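Local coordinates for haloacid dehalogenase-like hydrolase (Salmonella enterica subsp. enterica serovar Typhi, PDB 4EZE), which probably hydrolyses O-phosphoserine to serine and phosphate with the help of magnesium, the last step of serine biosynthesis, at residues Lys247-Thr250 against Leu251-Ala255. Numbering follows the deposited sequence.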
loop_
_atom_site.group_PDB
_atom_site.type_symbol
_atom_site.label_atom_id
_atom_site.label_comp_id
_atom_site.label_asym_id
_atom_site.label_seq_id
_atom_site.Cartn_x
_atom_site.Cartn_y
_atom_site.Cartn_z
ATOM N N LYS A 247 -8.527 -8.142 7.808
ATOM C CA LYS A 247 -7.193 -7.748 7.389
ATOM C C LYS A 247 -6.567 -6.936 8.509
ATOM O O LYS A 247 -5.405 -7.130 8.873
ATOM C CB LYS A 247 -7.244 -6.991 6.059
ATOM C CG LYS A 247 -7.285 -7.937 4.869
ATOM C CD LYS A 247 -7.872 -7.265 3.649
ATOM C CE LYS A 247 -6.889 -6.299 3.032
ATOM N NZ LYS A 247 -7.562 -5.604 1.906
ATOM N N LYS A 248 -7.366 -6.054 9.086
ATOM C CA LYS A 248 -6.944 -5.321 10.266
ATOM C C LYS A 248 -6.567 -6.297 11.402
ATOM O O LYS A 248 -5.491 -6.223 11.991
ATOM C CB LYS A 248 -8.068 -4.385 10.717
ATOM C CG LYS A 248 -7.912 -3.941 12.154
ATOM C CD LYS A 248 -8.890 -2.858 12.521
ATOM C CE LYS A 248 -8.664 -2.424 13.961
ATOM N NZ LYS A 248 -9.753 -1.485 14.323
ATOM N N GLN A 249 -7.464 -7.221 11.692
ATOM C CA GLN A 249 -7.276 -8.141 12.808
ATOM C C GLN A 249 -6.028 -9.012 12.643
ATOM O O GLN A 249 -5.345 -9.329 13.614
ATOM C CB GLN A 249 -8.516 -9.022 12.973
ATOM C CG GLN A 249 -8.495 -9.821 14.256
ATOM C CD GLN A 249 -8.595 -8.910 15.458
ATOM O OE1 GLN A 249 -9.558 -8.149 15.594
ATOM N NE2 GLN A 249 -7.601 -8.973 16.337
ATOM N N THR A 250 -5.751 -9.422 11.413
ATOM C CA THR A 250 -4.496 -10.124 11.095
ATOM C C THR A 250 -3.306 -9.212 11.403
ATOM O O THR A 250 -2.296 -9.647 11.939
ATOM C CB THR A 250 -4.465 -10.500 9.602
ATOM O OG1 THR A 250 -5.655 -11.223 9.284
ATOM C CG2 THR A 250 -3.246 -11.358 9.252
ATOM N N LEU A 251 -3.418 -7.933 11.070
ATOM C CA LEU A 251 -2.326 -7.022 11.382
ATOM C C LEU A 251 -2.138 -6.896 12.884
ATOM O O LEU A 251 -1.022 -6.940 13.373
ATOM C CB LEU A 251 -2.567 -5.661 10.763
ATOM C CG LEU A 251 -1.378 -4.711 10.829
ATOM C CD1 LEU A 251 -0.097 -5.375 10.325
ATOM C CD2 LEU A 251 -1.707 -3.472 10.006
ATOM N N VAL A 252 -3.245 -6.744 13.607
ATOM C CA VAL A 252 -3.215 -6.620 15.049
ATOM C C VAL A 252 -2.572 -7.856 15.662
ATOM O O VAL A 252 -1.635 -7.759 16.478
ATOM C CB VAL A 252 -4.636 -6.469 15.615
ATOM C CG1 VAL A 252 -4.622 -6.545 17.139
ATOM C CG2 VAL A 252 -5.221 -5.152 15.162
ATOM N N ASP A 253 -3.070 -9.019 15.254
ATOM C CA ASP A 253 -2.585 -10.288 15.807
ATOM C C ASP A 253 -1.105 -10.499 15.493
ATOM O O ASP A 253 -0.369 -11.060 16.308
ATOM C CB ASP A 253 -3.451 -11.497 15.362
ATOM C CG ASP A 253 -4.954 -11.359 15.757
ATOM O OD1 ASP A 253 -5.325 -10.419 16.495
ATOM O OD2 ASP A 253 -5.783 -12.197 15.323
ATOM N N LEU A 254 -0.646 -10.028 14.335
ATOM C CA LEU A 254 0.756 -10.245 13.955
ATOM C C LEU A 254 1.635 -9.336 14.771
ATOM O O LEU A 254 2.739 -9.702 15.173
ATOM C CB LEU A 254 0.993 -9.904 12.510
ATOM C CG LEU A 254 2.435 -10.053 12.024
ATOM C CD1 LEU A 254 2.953 -11.468 12.234
ATOM C CD2 LEU A 254 2.487 -9.729 10.536
ATOM N N ALA A 255 1.147 -8.124 14.998
ATOM C CA ALA A 255 1.927 -7.182 15.740
ATOM C C ALA A 255 1.987 -7.691 17.178
ATOM O O ALA A 255 3.029 -7.620 17.802
ATOM C CB ALA A 255 1.332 -5.792 15.648
#
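Q249 and D253, one turn apart on helix 244-258, are joined by a side-chain hydrogen bond on the outer face of the helix. NE2 of Q249 donates an N-H to OD1 of D253 over 2.7 Å, with an N-H...O angle of 158°. The bond lies in the amide plane of the glutamine and meets the oxygen on its syn side, 29° out of the carboxylate plane. Q249 starts with CG anti to the backbone N, then bends at chi2, which swings the amide toward the next turn. D253 does the converse: with chi1 at -58° its carboxylate folds back toward the preceding turn, and its CG lies 3.0 Å from the carbonyl O of Q249. The backbone N of D253 bonds to that same O at 2.8 Å, a regular i to i+4 helix bond; the N-H probably eases the approach of the carboxylate to that carbonyl oxygen. V252 flanks the amide of Q249, CG1 lying 3.9 Å from NE2; its other methyl, CG2, faces the aliphatic part of K248, 4.2 Å from CG. T250 keeps its hydroxyl beside its own backbone N, where OG1 hydrogen-bonds to the carbonyl O of N246 one turn back, while its own carbonyl accepts the N-H of L254 at 2.9 Å. On the inner face, K247 points NZ into a salt bridge with D274, close to the predicted nucleophile D114 and the sodium site, as expected of the conserved lysine of HAD phosphatases. L251, against I201, I265 and A267, and L254, against Y220 and F222, lay the helix on strands 197-202, 265-269 and 220-224 of the parallel sheet, while K248 and V252 touch H280 of helix 275-280.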